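PDB 3IAL: prolyl-tRNA synthetase from Giardia lamblia ATCC 50803, which probably joins L-proline to tRNA(Pro) at the expense of ATP, and is seen here with the prolyl-adenylate intermediate bound. Local coordinates for residues 302-307 with 366-371; 362-367 with 380-385. All blocks are in the same frame, centred on the assembly; numbering follows the deposited sequence.

Interaction 1 of 2, residues 302-307 with 366-371; sequences VVIIPI and IEVGQR
CG1 of Ile307 stands between its backbone N and carbonyl carbon (chi1 64°), which lays it over the neighbouring strand, 3.5 Å from CA of Gly369, where no side chain obstructs it. In Ile366, CG1 is anti to the carbonyl carbon (chi1 -56°) and the chain runs on extended, so that its CD1 comes to 3.8 Å from CG1 of Val302, the two side chains meeting at a slant. On the face of Ile366 the branch methyl CG2 of Ile304 lies 4.2 Å from CG2 of Val368, the two side chains side by side and pointing the same way; Ile307 is on the other face, with Ile305 and Glu367.

The backbones of 302-307 and 366-369 pair as parallel strands. Ile366 is gripped through both its backbone polar groups: its N donates to Val303 O, and its O accepts a nearly straight bond from Ile305 N at 2.8 Å. Val368 repeats the pattern, with N to Ile305 O and O from Ile307 N. Past the last of these bonds a water bridges the diverging chains, donating to Ile307 O at 2.7 Å and accepting from Gln370 N at 3.0 Å, where Gly369 occupies the N-cap position of the helix that follows.

These are inner strands of the mixed sheet of the anticodon-binding domain, an alpha/beta fold. Helix 315-334 packs on the face of Ile304, Pro306 and Val368, and helix 350-359 on that of Ile305 and Glu367, while strands 340-342 and 377-382 flank the pair.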
loop_
_atom_site.group_PDB
_atom_site.type_symbol
_atom_site.label_atom_id
_atom_site.label_comp_id
_atom_site.label_asym_id
_atom_site.label_seq_id
_atom_site.Cartn_x
_atom_site.Cartn_y
_atom_site.Cartn_z
ATOM N N VAL B 302 -14.364 14.989 10.606
ATOM C CA VAL B 302 -14.970 16.100 11.338
ATOM C C VAL B 302 -14.078 17.334 11.290
ATOM O O VAL B 302 -12.896 17.263 11.600
ATOM C CB VAL B 302 -15.179 15.740 12.820
ATOM C CG1 VAL B 302 -15.733 16.938 13.594
ATOM C CG2 VAL B 302 -16.096 14.530 12.963
ATOM N N VAL B 303 -14.646 18.468 10.904
ATOM C CA VAL B 303 -13.918 19.730 11.003
ATOM C C VAL B 303 -14.546 20.561 12.119
ATOM O O VAL B 303 -15.751 20.808 12.115
ATOM C CB VAL B 303 -13.888 20.502 9.671
ATOM C CG1 VAL B 303 -15.310 20.769 9.136
ATOM C CG2 VAL B 303 -13.086 21.798 9.836
ATOM N N ILE B 304 -13.731 20.968 13.086
ATOM C CA ILE B 304 -14.216 21.781 14.193
ATOM C C ILE B 304 -13.822 23.215 13.908
ATOM O O ILE B 304 -12.655 23.501 13.675
ATOM C CB ILE B 304 -13.628 21.328 15.545
ATOM C CG1 ILE B 304 -13.779 19.817 15.729
ATOM C CG2 ILE B 304 -14.323 22.035 16.686
ATOM C CD1 ILE B 304 -13.277 19.309 17.084
ATOM N N ILE B 305 -14.798 24.114 13.919
ATOM C CA ILE B 305 -14.562 25.509 13.572
ATOM C C ILE B 305 -14.849 26.429 14.760
ATOM O O ILE B 305 -15.990 26.535 15.203
ATOM C CB ILE B 305 -15.418 25.935 12.366
ATOM C CG1 ILE B 305 -15.084 25.063 11.148
ATOM C CG2 ILE B 305 -15.178 27.417 12.031
ATOM C CD1 ILE B 305 -16.068 25.200 9.992
ATOM N N PRO B 306 -13.805 27.078 15.297
ATOM C CA PRO B 306 -14.041 28.120 16.290
ATOM C C PRO B 306 -14.707 29.325 15.631
ATOM O O PRO B 306 -14.224 29.790 14.608
ATOM C CB PRO B 306 -12.631 28.487 16.782
ATOM C CG PRO B 306 -11.692 27.556 16.116
ATOM C CD PRO B 306 -12.381 26.934 14.966
ATOM N N ILE B 307 -15.818 29.801 16.190
ATOM C CA ILE B 307 -16.505 30.966 15.637
ATOM C C ILE B 307 -16.452 32.147 16.597
ATOM O O ILE B 307 -16.300 31.973 17.814
ATOM C CB ILE B 307 -17.978 30.667 15.233
ATOM C CG1 ILE B 307 -18.841 30.291 16.439
ATOM C CG2 ILE B 307 -18.030 29.579 14.177
ATOM C CD1 ILE B 307 -20.304 30.041 16.080
ATOM N N ILE B 366 -18.407 20.742 13.397
ATOM C CA ILE B 366 -18.852 21.187 14.686
ATOM C C ILE B 366 -18.454 22.659 14.797
ATOM O O ILE B 366 -17.311 23.012 14.516
ATOM C CB ILE B 366 -18.190 20.379 15.823
ATOM C CG1 ILE B 366 -18.447 18.878 15.652
ATOM C CG2 ILE B 366 -18.705 20.849 17.190
ATOM C CD1 ILE B 366 -17.736 18.014 16.682
ATOM N N GLU B 367 -19.399 23.510 15.188
ATOM C CA GLU B 367 -19.118 24.917 15.423
ATOM C C GLU B 367 -19.187 25.162 16.923
ATOM O O GLU B 367 -20.142 24.760 17.575
ATOM C CB GLU B 367 -20.120 25.802 14.689
ATOM C CG GLU B 367 -20.074 25.638 13.170
ATOM C CD GLU B 367 -21.128 26.457 12.440
ATOM O OE1 GLU B 367 -21.727 27.358 13.052
ATOM O OE2 GLU B 367 -21.345 26.201 11.238
ATOM N N VAL B 368 -18.150 25.799 17.453
ATOM C CA VAL B 368 -18.048 26.122 18.864
ATOM C C VAL B 368 -17.696 27.599 18.970
ATOM O O VAL B 368 -16.696 28.039 18.406
ATOM C CB VAL B 368 -16.936 25.293 19.536
ATOM C CG1 VAL B 368 -16.898 25.566 21.030
ATOM C CG2 VAL B 368 -17.118 23.792 19.249
ATOM N N GLY B 369 -18.533 28.363 19.671
ATOM C CA GLY B 369 -18.294 29.785 19.901
ATOM C C GLY B 369 -18.551 30.182 21.345
ATOM O O GLY B 369 -19.052 29.388 22.140
ATOM N N GLN B 370 -18.215 31.427 21.674
ATOM C CA GLN B 370 -18.326 31.935 23.042
ATOM C C GLN B 370 -19.733 31.748 23.602
ATOM O O GLN B 370 -19.903 31.212 24.696
ATOM C CB GLN B 370 -17.924 33.418 23.097
ATOM C CG GLN B 370 -18.059 34.066 24.476
ATOM C CD GLN B 370 -17.897 35.578 24.443
ATOM O OE1 GLN B 370 -17.157 36.124 23.623
ATOM N NE2 GLN B 370 -18.587 36.262 25.351
ATOM N N ARG B 371 -20.735 32.193 22.849
ATOM C CA ARG B 371 -22.125 32.143 23.305
ATOM C C ARG B 371 -22.564 30.710 23.589
ATOM O O ARG B 371 -23.044 30.407 24.679
ATOM C CB ARG B 371 -23.055 32.791 22.274
ATOM C CG ARG B 371 -24.534 32.742 22.645
ATOM C CD ARG B 371 -25.392 33.559 21.691
ATOM N NE ARG B 371 -26.702 32.937 21.480
ATOM C CZ ARG B 371 -26.953 31.947 20.619
ATOM N NH1 ARG B 371 -25.988 31.431 19.854
ATOM N NH2 ARG B 371 -28.188 31.465 20.520
HETATM O O HOH W 1 -16.538 33.343 20.144
#

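Interaction 2 of 2, residues 362-367 with 380-385; sequences VPLRIE and VVPRDV
Val381, Val380 and Arg365 bury the most surface where strands 364-367 and 380-382 pair antiparallel in the mixed sheet of the anticodon-binding domain. Arg365 and Val381 form a hydrogen-bonded pair: Arg365 N donates to Val381 O at 3.1 Å, and Val381 N returns a bond to Arg365 O at 2.9 Å.

Their side chains leave the sheet on the same face and run side by side. With CG held between its backbone N and carbonyl carbon (chi1 73°) and the chain extended from there to NE, Arg365 lays its guanidinium alongside the valine. CG1 of Val381 sits over one face of that flat group, 3.5 Å above its plane and displaced toward the rim, with NH2 of Arg365 as its nearest atom. The group's rotation is fixed at its edge, where Arg365 NE makes a salt bridge to Glu367 OE2 at 2.9 Å. The carboxylate oxygen uses its anti lone pair and lies almost in the guanidinium plane, which probably steadies both charges; Glu358 of helix 350-359 offers NH1 a further long, weak ion pair.

Val380 points to the other face, between two apolar neighbours. Its CG1 meets CD2 of Leu364 and its CG2 meets CG1 of Ile366, each at 4.0 Å. CD2 of Leu364 also crosses to Pro382, 3.8 Å from its CB.

Beyond the strands the end of the Arg383 side chain leads away, to Glu358 O and a salt bridge with Asp287, while helix 416-438 packs against Pro363 and Pro382. The pairing finishes in a short but bent bond, Arg383 N to Pro363 O, at 2.7 Å with 131° at the hydrogen.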
loop_
_atom_site.group_PDB
_atom_site.type_symbol
_atom_site.label_atom_id
_atom_site.label_comp_id
_atom_site.label_asym_id
_atom_site.label_seq_id
_atom_site.Cartn_x
_atom_site.Cartn_y
_atom_site.Cartn_z
ATOM N N VAL B 362 -16.501 16.881 3.716
ATOM C CA VAL B 362 -16.267 16.494 5.114
ATOM C C VAL B 362 -17.609 16.129 5.767
ATOM O O VAL B 362 -18.515 16.939 5.770
ATOM C CB VAL B 362 -15.573 17.617 5.921
ATOM C CG1 VAL B 362 -15.382 17.195 7.400
ATOM C CG2 VAL B 362 -14.242 17.972 5.283
ATOM N N PRO B 363 -17.746 14.895 6.291
ATOM C CA PRO B 363 -19.032 14.425 6.830
ATOM C C PRO B 363 -19.683 15.351 7.854
ATOM O O PRO B 363 -20.874 15.645 7.740
ATOM C CB PRO B 363 -18.663 13.093 7.483
ATOM C CG PRO B 363 -17.506 12.601 6.660
ATOM C CD PRO B 363 -16.727 13.819 6.306
ATOM N N LEU B 364 -18.908 15.817 8.829
ATOM C CA LEU B 364 -19.454 16.608 9.928
ATOM C C LEU B 364 -18.606 17.842 10.205
ATOM O O LEU B 364 -17.375 17.775 10.205
ATOM C CB LEU B 364 -19.522 15.761 11.201
ATOM C CG LEU B 364 -20.513 14.600 11.246
ATOM C CD1 LEU B 364 -20.234 13.701 12.453
ATOM C CD2 LEU B 364 -21.938 15.110 11.279
ATOM N N ARG B 365 -19.260 18.972 10.439
ATOM C CA ARG B 365 -18.589 20.090 11.100
ATOM C C ARG B 365 -19.244 20.384 12.435
ATOM O O ARG B 365 -20.466 20.281 12.590
ATOM C CB ARG B 365 -18.544 21.354 10.237
ATOM C CG ARG B 365 -19.855 22.079 10.093
ATOM C CD ARG B 365 -19.668 23.471 9.533
ATOM N NE ARG B 365 -20.967 24.081 9.285
ATOM C CZ ARG B 365 -21.730 23.820 8.226
ATOM N NH1 ARG B 365 -21.321 22.969 7.287
ATOM N NH2 ARG B 365 -22.906 24.422 8.101
ATOM N N ILE B 366 -18.407 20.742 13.397
ATOM C CA ILE B 366 -18.852 21.187 14.686
ATOM C C ILE B 366 -18.454 22.659 14.797
ATOM O O ILE B 366 -17.311 23.012 14.516
ATOM C CB ILE B 366 -18.190 20.379 15.823
ATOM C CG1 ILE B 366 -18.447 18.878 15.652
ATOM C CG2 ILE B 366 -18.705 20.849 17.190
ATOM C CD1 ILE B 366 -17.736 18.014 16.682
ATOM N N GLU B 367 -19.399 23.510 15.188
ATOM C CA GLU B 367 -19.118 24.917 15.423
ATOM C C GLU B 367 -19.187 25.162 16.923
ATOM O O GLU B 367 -20.142 24.760 17.575
ATOM C CB GLU B 367 -20.120 25.802 14.689
ATOM C CG GLU B 367 -20.074 25.638 13.170
ATOM C CD GLU B 367 -21.128 26.457 12.440
ATOM O OE1 GLU B 367 -21.727 27.358 13.052
ATOM O OE2 GLU B 367 -21.345 26.201 11.238
ATOM N N VAL B 380 -23.555 20.872 15.463
ATOM C CA VAL B 380 -23.057 19.775 14.651
ATOM C C VAL B 380 -23.913 19.660 13.390
ATOM O O VAL B 380 -25.126 19.502 13.472
ATOM C CB VAL B 380 -23.077 18.441 15.434
ATOM C CG1 VAL B 380 -22.518 17.314 14.587
ATOM C CG2 VAL B 380 -22.287 18.569 16.730
ATOM N N VAL B 381 -23.268 19.742 12.229
ATOM C CA VAL B 381 -23.958 19.801 10.942
ATOM C C VAL B 381 -23.426 18.699 10.026
ATOM O O VAL B 381 -22.259 18.739 9.649
ATOM C CB VAL B 381 -23.736 21.172 10.266
ATOM C CG1 VAL B 381 -24.507 21.264 8.939
ATOM C CG2 VAL B 381 -24.138 22.319 11.218
ATOM N N PRO B 382 -24.266 17.698 9.692
ATOM C CA PRO B 382 -23.837 16.686 8.726
ATOM C C PRO B 382 -23.874 17.225 7.299
ATOM O O PRO B 382 -24.666 18.116 6.995
ATOM C CB PRO B 382 -24.858 15.545 8.901
ATOM C CG PRO B 382 -25.738 15.938 10.032
ATOM C CD PRO B 382 -25.609 17.410 10.213
ATOM N N ARG B 383 -23.033 16.664 6.441
ATOM C CA ARG B 383 -22.805 17.189 5.096
ATOM C C ARG B 383 -23.989 17.012 4.135
ATOM O O ARG B 383 -24.231 17.870 3.294
ATOM C CB ARG B 383 -21.546 16.529 4.499
ATOM C CG ARG B 383 -21.254 16.857 3.049
ATOM C CD ARG B 383 -21.071 18.352 2.805
ATOM N NE ARG B 383 -20.800 18.607 1.398
ATOM C CZ ARG B 383 -21.723 18.713 0.441
ATOM N NH1 ARG B 383 -23.027 18.611 0.714
ATOM N NH2 ARG B 383 -21.333 18.929 -0.812
ATOM N N ASP B 384 -24.707 15.897 4.245
ATOM C CA ASP B 384 -25.752 15.568 3.269
ATOM C C ASP B 384 -27.037 16.381 3.426
ATOM O O ASP B 384 -27.741 16.597 2.444
ATOM C CB ASP B 384 -26.085 14.079 3.307
ATOM C CG ASP B 384 -26.680 13.643 4.638
ATOM O OD1 ASP B 384 -26.264 14.189 5.685
ATOM O OD2 ASP B 384 -27.562 12.756 4.628
ATOM N N VAL B 385 -27.341 16.811 4.648
ATOM C CA VAL B 385 -28.569 17.578 4.926
ATOM C C VAL B 385 -28.289 19.060 5.150
ATOM O O VAL B 385 -29.149 19.905 4.886
ATOM C CB VAL B 385 -29.338 17.027 6.156
ATOM C CG1 VAL B 385 -30.006 15.703 5.816
ATOM C CG2 VAL B 385 -28.415 16.888 7.369
#

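How the interactions relate
From the N terminus, strand 302-307 comes first in this part of the chain. The chain then runs through helix 315-334, strand 340-342 and helix 350-359 before strand 364-369 returns to pair with it, closing a long loop (interaction 1). Interaction 2 then closes a much shorter excursion, through helix 370-374 and back along strand 377-382. The two loops are not nested: they follow one another and overlap in strand 364-369, which supplies Ile366 and Glu367 to both contacts. That strand therefore has a parallel neighbour along one edge and an antiparallel one along the other. Val303 N, probably hydrogen-bonded to Leu364 O, carries the pairing of interaction 1 into the segment 362-367 of interaction 2.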